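Local coordinates for arabinogalactan endo-1,4-beta-galactosidase (Ignisphaera aggregans, PDB 7OSK), which probably hydrolyses internal beta-1,4-galactosidic bonds of galactans, this chain holding the family 53 catalytic domain of a longer archaeal protein, at residues A234-D239 with R274-T279; A164-T169 with I217-D222; I91-W96 with D119-A124; Y137-A142 with K149-A154. All coordinates share one frame; numbering follows the deposited sequence.

How the contacts relate
All four contacts belong to one eight-stranded TIM barrel, and none lies at the calcium site. Contact 3 packs the second strand against the helix that follows it. Contact 4 closes the loop after the third strand, at the C-terminal end of the barrel strands, where glycosidases of this fold have their active site. Trp96 and Arg94 of contact 3 touch residues 138-141 of that loop; Trp96 NE1 lies 2.9 Å from Trp140 O. Contact 2 joins two outer helices behind the loop, its centre about 16 Å from that of contact 4. Thr169 OG1 and Tyr137 OH, 2.8 Å apart, probably share a hydrogen bond. Contact 1 stands apart, its centre about 28 to 30 Å from the others.

Contact 1. Residues A234-D239 with R274-T279; sequences AGVKAD and RNLVRT
Leu276 carries most of this contact, and its two methyl groups divide the work between Val236 and Ala238. The packing is apolar. CD2 of Leu276 meets CG1 of Val236 at 3.7 Å, the two side chains passing at a slant, and the same CD2 lies 4.1 Å from the carbonyl O of Gly235. CD1 of Leu276 turns to the start of helix 238-250, 3.7 Å from CA of Ala238 and 4.0 Å from its CB. CG of Leu276 stands anti to the backbone N (chi1 179°), which sends the forked end out from helix 270-283 into the 235-238 turn. Ala238 points at the same helix, and its CB comes within 4.4 Å of Thr279 OG1. With an alanine here instead of Leu276, both methyls would go, and Val236 and Ala238 would probably face a gap.

No polar bond joins the two segments; a salt bridge forms within 234-239. Lys237 holds the N-cap position of helix 238-250, and its NZ pairs with OD2 of Asp239 at 3.2 Å, on the syn side of the carboxylate.

The contact joins the turn after strand 228-234 to helix 270-283. Leu276 also touches Tyr241 of helix 238-250 and Ile260 of strand 257-261. On another side, Arg274 forms salt bridges to Glu340 and Glu341, and Arg278 to Glu341, of helix 324-342.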
loop_
_atom_site.group_PDB
_atom_site.type_symbol
_atom_site.label_atom_id
_atom_site.label_comp_id
_atom_site.label_asym_id
_atom_site.label_seq_id
_atom_site.Cartn_x
_atom_site.Cartn_y
_atom_site.Cartn_z
ATOM N N ALA A 234 -10.673 -3.157 0.089
ATOM C CA ALA A 234 -10.390 -3.421 1.497
ATOM C C ALA A 234 -11.336 -4.475 2.070
ATOM O O ALA A 234 -12.525 -4.511 1.741
ATOM C CB ALA A 234 -10.486 -2.136 2.299
ATOM N N GLY A 235 -10.794 -5.326 2.935
ATOM C CA GLY A 235 -11.563 -6.391 3.550
ATOM C C GLY A 235 -11.408 -7.699 2.803
ATOM O O GLY A 235 -10.725 -7.759 1.777
ATOM N N VAL A 236 -12.038 -8.747 3.325
ATOM C CA VAL A 236 -12.016 -10.055 2.685
ATOM C C VAL A 236 -13.431 -10.623 2.561
ATOM O O VAL A 236 -13.621 -11.836 2.467
ATOM C CB VAL A 236 -11.107 -11.048 3.455
ATOM C CG1 VAL A 236 -9.640 -10.776 3.152
ATOM C CG2 VAL A 236 -11.372 -10.968 4.951
ATOM N N LYS A 237 -14.424 -9.737 2.557
ATOM C CA LYS A 237 -15.803 -10.141 2.312
ATOM C C LYS A 237 -15.931 -10.610 0.863
ATOM O O LYS A 237 -16.085 -9.799 -0.052
ATOM C CB LYS A 237 -16.774 -8.989 2.600
ATOM C CG LYS A 237 -17.820 -9.289 3.666
ATOM C CD LYS A 237 -19.184 -8.741 3.262
ATOM C CE LYS A 237 -20.209 -8.890 4.377
ATOM N NZ LYS A 237 -21.359 -9.759 3.981
ATOM N N ALA A 238 -15.861 -11.922 0.662
ATOM C CA ALA A 238 -15.811 -12.494 -0.682
ATOM C C ALA A 238 -17.053 -12.158 -1.506
ATOM O O ALA A 238 -16.949 -11.848 -2.692
ATOM C CB ALA A 238 -15.629 -14.004 -0.601
ATOM N N ASP A 239 -18.224 -12.212 -0.879
ATOM C CA ASP A 239 -19.473 -11.958 -1.590
ATOM C C ASP A 239 -19.541 -10.521 -2.105
ATOM O O ASP A 239 -20.239 -10.242 -3.080
ATOM C CB ASP A 239 -20.678 -12.252 -0.690
ATOM C CG ASP A 239 -20.622 -11.504 0.626
ATOM O OD1 ASP A 239 -19.506 -11.290 1.144
ATOM O OD2 ASP A 239 -21.695 -11.133 1.145
ATOM N N ARG A 274 -8.064 -16.983 3.012
ATOM C CA ARG A 274 -7.951 -18.118 2.101
ATOM C C ARG A 274 -9.185 -18.256 1.219
ATOM O O ARG A 274 -9.079 -18.542 0.027
ATOM C CB ARG A 274 -7.740 -19.415 2.882
ATOM C CG ARG A 274 -6.289 -19.834 3.016
ATOM C CD ARG A 274 -6.167 -21.204 3.664
ATOM N NE ARG A 274 -4.880 -21.829 3.376
ATOM C CZ ARG A 274 -3.768 -21.631 4.077
ATOM N NH1 ARG A 274 -3.765 -20.816 5.127
ATOM N NH2 ARG A 274 -2.650 -22.250 3.726
ATOM N N ASN A 275 -10.355 -18.056 1.812
ATOM C CA ASN A 275 -11.611 -18.198 1.088
ATOM C C ASN A 275 -11.749 -17.147 -0.004
ATOM O O ASN A 275 -12.303 -17.420 -1.068
ATOM C CB ASN A 275 -12.797 -18.107 2.051
ATOM C CG ASN A 275 -12.768 -19.186 3.114
ATOM O OD1 ASN A 275 -12.368 -20.323 2.855
ATOM N ND2 ASN A 275 -13.193 -18.835 4.321
ATOM N N LEU A 276 -11.246 -15.946 0.262
ATOM C CA LEU A 276 -11.298 -14.874 -0.724
ATOM C C LEU A 276 -10.417 -15.196 -1.923
ATOM O O LEU A 276 -10.835 -15.039 -3.069
ATOM C CB LEU A 276 -10.860 -13.542 -0.111
ATOM C CG LEU A 276 -10.852 -12.366 -1.095
ATOM C CD1 LEU A 276 -12.266 -12.052 -1.573
ATOM C CD2 LEU A 276 -10.206 -11.145 -0.480
ATOM N N VAL A 277 -9.195 -15.639 -1.652
ATOM C CA VAL A 277 -8.224 -15.889 -2.708
ATOM C C VAL A 277 -8.740 -16.940 -3.687
ATOM O O VAL A 277 -8.776 -16.699 -4.893
ATOM C CB VAL A 277 -6.863 -16.341 -2.129
ATOM C CG1 VAL A 277 -5.899 -16.735 -3.248
ATOM C CG2 VAL A 277 -6.252 -15.236 -1.278
ATOM N N ARG A 278 -9.143 -18.097 -3.171
ATOM C CA ARG A 278 -9.597 -19.189 -4.026
ATOM C C ARG A 278 -10.858 -18.809 -4.804
ATOM O O ARG A 278 -11.125 -19.356 -5.873
ATOM C CB ARG A 278 -9.853 -20.454 -3.200
ATOM C CG ARG A 278 -11.098 -20.405 -2.331
ATOM C CD ARG A 278 -11.312 -21.721 -1.603
ATOM N NE ARG A 278 -10.431 -21.869 -0.444
ATOM C CZ ARG A 278 -9.251 -22.485 -0.455
ATOM N NH1 ARG A 278 -8.773 -23.029 -1.569
ATOM N NH2 ARG A 278 -8.544 -22.558 0.665
ATOM N N THR A 279 -11.630 -17.875 -4.262
ATOM C CA THR A 279 -12.844 -17.410 -4.922
ATOM C C THR A 279 -12.501 -16.499 -6.098
ATOM O O THR A 279 -13.237 -16.436 -7.081
ATOM C CB THR A 279 -13.768 -16.652 -3.942
ATOM O OG1 THR A 279 -14.002 -17.458 -2.780
ATOM C CG2 THR A 279 -15.104 -16.313 -4.599
#

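Contact 2. Residues A164-T169 with I217-D222; sequences AVYNWT and ISAVKD
Tyr166 reaches across to Asp222 and donates its phenol proton to OD2, with OH and OD2 2.8 Å apart. The oxygen is met on its anti side, 31° out of the carboxylate plane, and the ring and carboxylate planes stand 76° apart. Nearer the backbone, Tyr166 CD1 lies 3.6 Å from CB of Ala219. That methyl also packs against CB of Thr169 at 3.6 Å. Farther in, CG2 of Thr169 meets CG2 of Val220 at 3.9 Å.

The first torsion of Tyr166 is extended, trans to the backbone N, which lays the ring along the neighbouring helix. Thr169 OG1 turns back to Val165 O and leaves CG2 for the packing. The small Ala219 suits the close approach of the helix axes, 8.1 Å at a crossing angle of -26°. Ile217 and Val220 face strands 185-188 and 228-234 beneath.

Asp222 lies near the C-terminal end of helix 206-223, where the helix dipole would probably disfavour a negative charge. The phenol proton is likely to offset part of that cost.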
loop_
_atom_site.group_PDB
_atom_site.type_symbol
_atom_site.label_atom_id
_atom_site.label_comp_id
_atom_site.label_asym_id
_atom_site.label_seq_id
_atom_site.Cartn_x
_atom_site.Cartn_y
_atom_site.Cartn_z
ATOM N N ALA A 164 -9.932 16.174 -15.710
ATOM C CA ALA A 164 -8.952 16.435 -14.661
ATOM C C ALA A 164 -8.174 15.178 -14.287
ATOM O O ALA A 164 -6.946 15.208 -14.203
ATOM C CB ALA A 164 -9.633 17.016 -13.432
ATOM N N VAL A 165 -8.883 14.076 -14.055
ATOM C CA VAL A 165 -8.229 12.825 -13.681
ATOM C C VAL A 165 -7.317 12.333 -14.798
ATOM O O VAL A 165 -6.249 11.780 -14.534
ATOM C CB VAL A 165 -9.249 11.717 -13.333
ATOM C CG1 VAL A 165 -9.940 12.033 -12.019
ATOM C CG2 VAL A 165 -10.266 11.531 -14.451
ATOM N N TYR A 166 -7.727 12.546 -16.043
ATOM C CA TYR A 166 -6.925 12.112 -17.178
ATOM C C TYR A 166 -5.655 12.942 -17.292
ATOM O O TYR A 166 -4.549 12.399 -17.309
ATOM C CB TYR A 166 -7.717 12.204 -18.483
ATOM C CG TYR A 166 -6.865 11.912 -19.700
ATOM C CD1 TYR A 166 -6.618 10.605 -20.101
ATOM C CD2 TYR A 166 -6.293 12.943 -20.438
ATOM C CE1 TYR A 166 -5.833 10.333 -21.207
ATOM C CE2 TYR A 166 -5.508 12.679 -21.544
ATOM C CZ TYR A 166 -5.280 11.373 -21.923
ATOM O OH TYR A 166 -4.500 11.106 -23.023
ATOM N N ASN A 167 -5.820 14.259 -17.370
ATOM C CA ASN A 167 -4.698 15.161 -17.590
ATOM C C ASN A 167 -3.703 15.158 -16.435
ATOM O O ASN A 167 -2.504 15.326 -16.644
ATOM C CB ASN A 167 -5.201 16.583 -17.825
ATOM C CG ASN A 167 -4.092 17.526 -18.237
ATOM O OD1 ASN A 167 -3.534 18.251 -17.411
ATOM N ND2 ASN A 167 -3.760 17.515 -19.524
ATOM N N TRP A 168 -4.201 14.969 -15.218
ATOM C CA TRP A 168 -3.330 14.930 -14.050
ATOM C C TRP A 168 -2.558 13.617 -14.003
ATOM O O TRP A 168 -1.353 13.612 -13.758
ATOM C CB TRP A 168 -4.128 15.113 -12.757
ATOM C CG TRP A 168 -3.251 15.159 -11.547
ATOM C CD1 TRP A 168 -2.632 16.258 -11.024
ATOM C CD2 TRP A 168 -2.880 14.056 -10.713
ATOM N NE1 TRP A 168 -1.901 15.907 -9.915
ATOM C CE2 TRP A 168 -2.037 14.562 -9.701
ATOM C CE3 TRP A 168 -3.179 12.691 -10.721
ATOM C CZ2 TRP A 168 -1.492 13.750 -8.709
ATOM C CZ3 TRP A 168 -2.637 11.886 -9.734
ATOM C CH2 TRP A 168 -1.802 12.418 -8.743
ATOM N N THR A 169 -3.257 12.511 -14.240
ATOM C CA THR A 169 -2.630 11.194 -14.245
ATOM C C THR A 169 -1.578 11.100 -15.340
ATOM O O THR A 169 -0.496 10.550 -15.128
ATOM C CB THR A 169 -3.665 10.073 -14.451
ATOM O OG1 THR A 169 -4.662 10.146 -13.425
ATOM C CG2 THR A 169 -2.996 8.702 -14.407
ATOM N N ILE A 217 -7.332 5.270 -16.213
ATOM C CA ILE A 217 -6.687 4.150 -16.886
ATOM C C ILE A 217 -6.243 4.545 -18.293
ATOM O O ILE A 217 -5.144 4.193 -18.716
ATOM C CB ILE A 217 -7.619 2.923 -16.952
ATOM C CG1 ILE A 217 -7.916 2.425 -15.538
ATOM C CG2 ILE A 217 -6.982 1.799 -17.764
ATOM C CD1 ILE A 217 -9.009 1.389 -15.460
ATOM N N SER A 218 -7.087 5.279 -19.015
ATOM C CA SER A 218 -6.722 5.751 -20.346
ATOM C C SER A 218 -5.444 6.574 -20.283
ATOM O O SER A 218 -4.615 6.518 -21.189
ATOM C CB SER A 218 -7.846 6.583 -20.965
ATOM O OG SER A 218 -8.875 5.753 -21.474
ATOM N N ALA A 219 -5.285 7.331 -19.202
ATOM C CA ALA A 219 -4.108 8.170 -19.029
ATOM C C ALA A 219 -2.856 7.316 -18.851
ATOM O O ALA A 219 -1.830 7.576 -19.477
ATOM C CB ALA A 219 -4.289 9.102 -17.841
ATOM N N VAL A 220 -2.949 6.295 -18.004
ATOM C CA VAL A 220 -1.812 5.423 -17.723
ATOM C C VAL A 220 -1.291 4.754 -18.992
ATOM O O VAL A 220 -0.085 4.723 -19.240
ATOM C CB VAL A 220 -2.178 4.322 -16.706
ATOM C CG1 VAL A 220 -0.971 3.426 -16.426
ATOM C CG2 VAL A 220 -2.703 4.932 -15.418
ATOM N N LYS A 221 -2.213 4.221 -19.788
ATOM C CA LYS A 221 -1.857 3.437 -20.968
ATOM C C LYS A 221 -1.266 4.334 -22.058
ATOM O O LYS A 221 -0.439 3.891 -22.855
ATOM C CB LYS A 221 -3.082 2.685 -21.509
ATOM C CG LYS A 221 -3.942 1.992 -20.441
ATOM C CD LYS A 221 -3.550 0.542 -20.223
ATOM C CE LYS A 221 -4.093 -0.363 -21.321
ATOM N NZ LYS A 221 -5.336 -1.065 -20.891
ATOM N N ASP A 222 -1.692 5.595 -22.086
ATOM C CA ASP A 222 -1.191 6.558 -23.066
ATOM C C ASP A 222 0.266 6.923 -22.782
ATOM O O ASP A 222 1.019 7.261 -23.696
ATOM C CB ASP A 222 -2.055 7.823 -23.075
ATOM C CG ASP A 222 -3.406 7.609 -23.735
ATOM O OD1 ASP A 222 -3.530 6.700 -24.583
ATOM O OD2 ASP A 222 -4.345 8.366 -23.409
#

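Contact 3. Residues I91-W96 with D119-A124; sequences IRLRVW and DFAAKA
Ile91 and Leu93, two strand residues that point the same way, press against Phe120, Ala121 and Ala124 of the helix. All five are buried, and the contact between the segments is apolar. Phe120 offers the edge of its ring, not a face. CD2 of the ring meets CD1 of Leu93 at 4.0 Å, with that methyl in the ring plane, and CE2 meets CG2 of Ile91 at 4.0 Å. The Ile91 and Leu93 side chains each stand at about a right angle to that of Phe120. With chi1 at -169° the Phe120 ring swings clear of its own N-H, and its edge comes down to the strand. The alanines fill in beside it: Ala121 CB sits 3.8 Å from Leu93 CD1, and Ala124 CB sits 3.9 Å from Ile91 CG1.

Charged groups keep away from this layer. Lys123 NZ and Asp119 OD2 form a salt bridge of 3.0 Å on the exposed side of the helix. Arg92 turns into the barrel, where it forms salt bridges to Asp55 and Glu292.

The strand and helix segments run nearly antiparallel, at 167°, with axes 9.8 Å apart. This is the strand-helix half of a beta-alpha-beta crossover, leading to strand 130-135, as repeated around a TIM barrel.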
loop_
_atom_site.group_PDB
_atom_site.type_symbol
_atom_site.label_atom_id
_atom_site.label_comp_id
_atom_site.label_asym_id
_atom_site.label_seq_id
_atom_site.Cartn_x
_atom_site.Cartn_y
_atom_site.Cartn_z
ATOM N N ILE A 91 8.542 -1.816 -3.923
ATOM C CA ILE A 91 8.254 -0.629 -3.128
ATOM C C ILE A 91 6.894 -0.064 -3.521
ATOM O O ILE A 91 6.618 0.145 -4.704
ATOM C CB ILE A 91 9.337 0.461 -3.316
ATOM C CG1 ILE A 91 10.729 -0.087 -2.981
ATOM C CG2 ILE A 91 9.026 1.685 -2.461
ATOM C CD1 ILE A 91 10.904 -0.518 -1.533
ATOM N N ARG A 92 6.050 0.179 -2.524
ATOM C CA ARG A 92 4.737 0.774 -2.750
ATOM C C ARG A 92 4.692 2.176 -2.157
ATOM O O ARG A 92 5.062 2.382 -1.003
ATOM C CB ARG A 92 3.638 -0.099 -2.145
ATOM C CG ARG A 92 2.227 0.435 -2.336
ATOM C CD ARG A 92 1.199 -0.558 -1.816
ATOM N NE ARG A 92 -0.178 -0.090 -1.996
ATOM C CZ ARG A 92 -0.895 0.534 -1.066
ATOM N NH1 ARG A 92 -0.382 0.783 0.133
ATOM N NH2 ARG A 92 -2.136 0.914 -1.333
ATOM N N LEU A 93 4.244 3.137 -2.960
ATOM C CA LEU A 93 4.173 4.532 -2.536
ATOM C C LEU A 93 2.828 5.142 -2.894
ATOM O O LEU A 93 2.369 5.025 -4.030
ATOM C CB LEU A 93 5.295 5.350 -3.183
ATOM C CG LEU A 93 6.736 4.958 -2.852
ATOM C CD1 LEU A 93 7.697 5.710 -3.753
ATOM C CD2 LEU A 93 7.049 5.227 -1.388
ATOM N N ARG A 94 2.197 5.793 -1.921
ATOM C CA ARG A 94 0.976 6.544 -2.179
ATOM C C ARG A 94 1.338 7.947 -2.644
ATOM O O ARG A 94 2.404 8.461 -2.308
ATOM C CB ARG A 94 0.089 6.606 -0.931
ATOM C CG ARG A 94 0.742 7.251 0.276
ATOM C CD ARG A 94 -0.242 7.402 1.426
ATOM N NE ARG A 94 0.409 7.884 2.643
ATOM C CZ ARG A 94 1.022 7.104 3.531
ATOM N NH1 ARG A 94 1.078 5.791 3.347
ATOM N NH2 ARG A 94 1.583 7.640 4.605
ATOM N N VAL A 95 0.449 8.558 -3.422
ATOM C CA VAL A 95 0.667 9.907 -3.932
ATOM C C VAL A 95 -0.596 10.748 -3.773
ATOM O O VAL A 95 -1.639 10.440 -4.353
ATOM C CB VAL A 95 1.093 9.891 -5.423
ATOM C CG1 VAL A 95 1.207 11.310 -5.972
ATOM C CG2 VAL A 95 2.411 9.153 -5.596
ATOM N N TRP A 96 -0.486 11.808 -2.977
ATOM C CA TRP A 96 -1.560 12.781 -2.822
ATOM C C TRP A 96 -1.301 13.954 -3.757
ATOM O O TRP A 96 -0.151 14.321 -3.998
ATOM C CB TRP A 96 -1.659 13.256 -1.371
ATOM C CG TRP A 96 -2.084 12.180 -0.412
ATOM C CD1 TRP A 96 -3.036 11.223 -0.622
ATOM C CD2 TRP A 96 -1.567 11.946 0.902
ATOM N NE1 TRP A 96 -3.144 10.412 0.481
ATOM C CE2 TRP A 96 -2.254 10.837 1.431
ATOM C CE3 TRP A 96 -0.590 12.569 1.683
ATOM C CZ2 TRP A 96 -1.993 10.335 2.703
ATOM C CZ3 TRP A 96 -0.335 12.068 2.951
ATOM C CH2 TRP A 96 -1.032 10.962 3.446
ATOM N N ASP A 119 11.032 11.081 -6.186
ATOM C CA ASP A 119 12.463 11.056 -5.911
ATOM C C ASP A 119 12.864 9.749 -5.242
ATOM O O ASP A 119 13.954 9.233 -5.480
ATOM C CB ASP A 119 12.874 12.235 -5.028
ATOM C CG ASP A 119 14.334 12.167 -4.619
ATOM O OD1 ASP A 119 15.202 12.524 -5.445
ATOM O OD2 ASP A 119 14.613 11.746 -3.476
ATOM N N PHE A 120 11.982 9.218 -4.404
ATOM C CA PHE A 120 12.259 7.964 -3.715
ATOM C C PHE A 120 12.087 6.787 -4.667
ATOM O O PHE A 120 12.904 5.866 -4.685
ATOM C CB PHE A 120 11.341 7.801 -2.502
ATOM C CG PHE A 120 11.735 6.670 -1.598
ATOM C CD1 PHE A 120 12.800 6.808 -0.722
ATOM C CD2 PHE A 120 11.048 5.472 -1.623
ATOM C CE1 PHE A 120 13.168 5.772 0.111
ATOM C CE2 PHE A 120 11.413 4.432 -0.791
ATOM C CZ PHE A 120 12.473 4.584 0.076
ATOM N N ALA A 121 11.018 6.827 -5.456
ATOM C CA ALA A 121 10.734 5.774 -6.423
ATOM C C ALA A 121 11.851 5.681 -7.454
ATOM O O ALA A 121 12.160 4.600 -7.951
ATOM C CB ALA A 121 9.400 6.027 -7.106
ATOM N N ALA A 122 12.452 6.824 -7.773
ATOM C CA ALA A 122 13.557 6.872 -8.723
ATOM C C ALA A 122 14.773 6.144 -8.165
ATOM O O ALA A 122 15.421 5.367 -8.867
ATOM C CB ALA A 122 13.909 8.316 -9.057
ATOM N N LYS A 123 15.073 6.399 -6.896
ATOM C CA LYS A 123 16.214 5.778 -6.236
ATOM C C LYS A 123 15.980 4.285 -6.041
ATOM O O LYS A 123 16.912 3.485 -6.129
ATOM C CB LYS A 123 16.484 6.454 -4.891
ATOM C CG LYS A 123 16.966 7.891 -5.015
ATOM C CD LYS A 123 17.016 8.584 -3.663
ATOM C CE LYS A 123 17.370 10.057 -3.807
ATOM N NZ LYS A 123 17.311 10.769 -2.500
ATOM N N ALA A 124 14.729 3.915 -5.778
ATOM C CA ALA A 124 14.362 2.516 -5.590
ATOM C C ALA A 124 14.508 1.733 -6.890
ATOM O O ALA A 124 15.093 0.648 -6.907
ATOM C CB ALA A 124 12.944 2.408 -5.067
#

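Contact 4. Residues Y137-A142 with K149-A154; sequences YSDWWA and KPKAWA
The backbones of 137-142 and 149-154 come closest at Ser138 and Pro150, whose CA atoms are 4.8 Å apart, and Tyr137 takes left-handed helical backbone angles as the chain turns out of the strand. Both segments belong to one long loop of the TIM barrel, between strand 130-135 and helix 158-178.

Asp139 ties the two arms together. Its OD2 accepts from the backbone N of Lys151 at 2.7 Å, nearly straight at 175°, and from NZ of the same lysine at 3.0 Å in a salt bridge. The two donors come from opposite faces of the carboxylate plane. Lys151 can do both because its chain curls back at chi3 (-89°) and chi4 (68°). Its NZ forms a second salt bridge, to Asp98. Replacing Asp139 by an alanine would probably leave the backbone N of Lys151 without its acceptor and its ammonium dependent on Asp98.

Pro150, in the second arm, packs against the first. Its CB lies 3.6 Å from Asp139 OD1, and its CD lies 3.5 Å from Tyr137 O. A water accepts from Asp139 N at 3.0 Å and bonds weakly to Lys149 O. The edge of Trp153 meets the tyrosine ring obliquely, CZ3 to Tyr137 CD1 at 4.1 Å. One face of the Trp153 indole is covered by Pro150, whose CG sits 3.7 Å above the ring plane, toward its rim.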
loop_
_atom_site.group_PDB
_atom_site.type_symbol
_atom_site.label_atom_id
_atom_site.label_comp_id
_atom_site.label_asym_id
_atom_site.label_seq_id
_atom_site.Cartn_x
_atom_site.Cartn_y
_atom_site.Cartn_z
ATOM N N TYR A 137 -5.925 9.941 -5.463
ATOM C CA TYR A 137 -6.795 10.924 -6.103
ATOM C C TYR A 137 -7.524 11.736 -5.035
ATOM O O TYR A 137 -8.732 11.950 -5.096
ATOM C CB TYR A 137 -7.777 10.241 -7.059
ATOM C CG TYR A 137 -7.093 9.662 -8.280
ATOM C CD1 TYR A 137 -6.619 10.492 -9.290
ATOM C CD2 TYR A 137 -6.911 8.293 -8.418
ATOM C CE1 TYR A 137 -5.985 9.974 -10.405
ATOM C CE2 TYR A 137 -6.279 7.766 -9.532
ATOM C CZ TYR A 137 -5.819 8.610 -10.521
ATOM O OH TYR A 137 -5.190 8.088 -11.628
ATOM N N SER A 138 -6.746 12.175 -4.052
ATOM C CA SER A 138 -7.218 13.012 -2.961
ATOM C C SER A 138 -6.025 13.826 -2.478
ATOM O O SER A 138 -4.883 13.477 -2.776
ATOM C CB SER A 138 -7.800 12.163 -1.830
ATOM O OG SER A 138 -8.202 12.968 -0.736
ATOM N N ASP A 139 -6.275 14.907 -1.747
ATOM C CA ASP A 139 -5.181 15.719 -1.220
ATOM C C ASP A 139 -4.618 15.095 0.051
ATOM O O ASP A 139 -3.534 15.459 0.497
ATOM C CB ASP A 139 -5.638 17.154 -0.939
ATOM C CG ASP A 139 -5.675 18.015 -2.192
ATOM O OD1 ASP A 139 -4.920 17.731 -3.146
ATOM O OD2 ASP A 139 -6.457 18.987 -2.222
ATOM N N TRP A 140 -5.354 14.157 0.637
ATOM C CA TRP A 140 -4.868 13.463 1.822
ATOM C C TRP A 140 -5.447 12.049 1.893
ATOM O O TRP A 140 -5.825 11.490 0.864
ATOM C CB TRP A 140 -5.215 14.266 3.080
ATOM C CG TRP A 140 -4.178 14.184 4.176
ATOM C CD1 TRP A 140 -2.821 14.110 4.026
ATOM C CD2 TRP A 140 -4.425 14.164 5.587
ATOM N NE1 TRP A 140 -2.210 14.045 5.255
ATOM C CE2 TRP A 140 -3.173 14.077 6.230
ATOM C CE3 TRP A 140 -5.582 14.209 6.370
ATOM C CZ2 TRP A 140 -3.047 14.033 7.616
ATOM C CZ3 TRP A 140 -5.455 14.164 7.746
ATOM C CH2 TRP A 140 -4.197 14.078 8.355
ATOM N N TRP A 141 -5.504 11.476 3.097
ATOM C CA TRP A 141 -5.912 10.081 3.287
ATOM C C TRP A 141 -7.216 9.737 2.576
ATOM O O TRP A 141 -8.185 10.497 2.628
ATOM C CB TRP A 141 -6.069 9.762 4.774
ATOM C CG TRP A 141 -4.829 9.959 5.581
ATOM C CD1 TRP A 141 -4.545 11.013 6.393
ATOM C CD2 TRP A 141 -3.703 9.077 5.661
ATOM N NE1 TRP A 141 -3.313 10.847 6.975
ATOM C CE2 TRP A 141 -2.774 9.664 6.542
ATOM C CE3 TRP A 141 -3.391 7.845 5.077
ATOM C CZ2 TRP A 141 -1.557 9.066 6.851
ATOM C CZ3 TRP A 141 -2.180 7.254 5.385
ATOM C CH2 TRP A 141 -1.278 7.865 6.263
ATOM N N ALA A 142 -7.225 8.581 1.918
ATOM C CA ALA A 142 -8.424 8.074 1.267
ATOM C C ALA A 142 -8.616 6.591 1.568
ATOM O O ALA A 142 -7.676 5.799 1.491
ATOM C CB ALA A 142 -8.356 8.306 -0.234
ATOM N N LYS A 149 -12.468 14.647 -2.906
ATOM C CA LYS A 149 -11.938 15.204 -4.142
ATOM C C LYS A 149 -10.902 16.256 -3.775
ATOM O O LYS A 149 -11.119 17.021 -2.836
ATOM C CB LYS A 149 -13.047 15.819 -5.001
ATOM C CG LYS A 149 -14.086 14.822 -5.481
ATOM C CD LYS A 149 -15.058 15.440 -6.479
ATOM C CE LYS A 149 -15.958 16.486 -5.841
ATOM N NZ LYS A 149 -16.957 17.017 -6.810
ATOM N N PRO A 150 -9.770 16.295 -4.498
ATOM C CA PRO A 150 -8.765 17.327 -4.216
ATOM C C PRO A 150 -9.368 18.733 -4.220
ATOM O O PRO A 150 -10.399 18.949 -4.858
ATOM C CB PRO A 150 -7.753 17.148 -5.352
ATOM C CG PRO A 150 -7.871 15.709 -5.726
ATOM C CD PRO A 150 -9.315 15.351 -5.536
ATOM N N LYS A 151 -8.738 19.660 -3.502
ATOM C CA LYS A 151 -9.279 21.005 -3.316
ATOM C C LYS A 151 -9.630 21.699 -4.627
ATOM O O LYS A 151 -10.612 22.439 -4.699
ATOM C CB LYS A 151 -8.284 21.870 -2.540
ATOM C CG LYS A 151 -8.150 21.495 -1.072
ATOM C CD LYS A 151 -7.073 22.315 -0.382
ATOM C CE LYS A 151 -5.702 21.667 -0.479
ATOM N NZ LYS A 151 -5.131 21.629 -1.853
ATOM N N ALA A 152 -8.832 21.453 -5.662
ATOM C CA ALA A 152 -9.016 22.122 -6.945
ATOM C C ALA A 152 -10.023 21.393 -7.831
ATOM O O ALA A 152 -10.448 21.922 -8.858
ATOM C CB ALA A 152 -7.686 22.250 -7.661
ATOM N N TRP A 153 -10.398 20.180 -7.431
ATOM C CA TRP A 153 -11.360 19.374 -8.184
ATOM C C TRP A 153 -12.752 19.427 -7.553
ATOM O O TRP A 153 -13.715 18.904 -8.111
ATOM C CB TRP A 153 -10.893 17.917 -8.262
ATOM C CG TRP A 153 -9.587 17.714 -8.977
ATOM C CD1 TRP A 153 -8.747 18.680 -9.445
ATOM C CD2 TRP A 153 -8.974 16.458 -9.304
ATOM N NE1 TRP A 153 -7.651 18.106 -10.041
ATOM C CE2 TRP A 153 -7.766 16.744 -9.969
ATOM C CE3 TRP A 153 -9.329 15.121 -9.100
ATOM C CZ2 TRP A 153 -6.912 15.745 -10.431
ATOM C CZ3 TRP A 153 -8.480 14.131 -9.557
ATOM C CH2 TRP A 153 -7.285 14.449 -10.216
ATOM N N ALA A 154 -12.844 20.070 -6.392
ATOM C CA ALA A 154 -14.046 20.042 -5.565
ATOM C C ALA A 154 -15.306 20.520 -6.286
ATOM O O ALA A 154 -16.371 19.915 -6.144
ATOM C CB ALA A 154 -13.825 20.877 -4.316
HETATM O O HOH W 1 -8.826 16.209 -0.799
#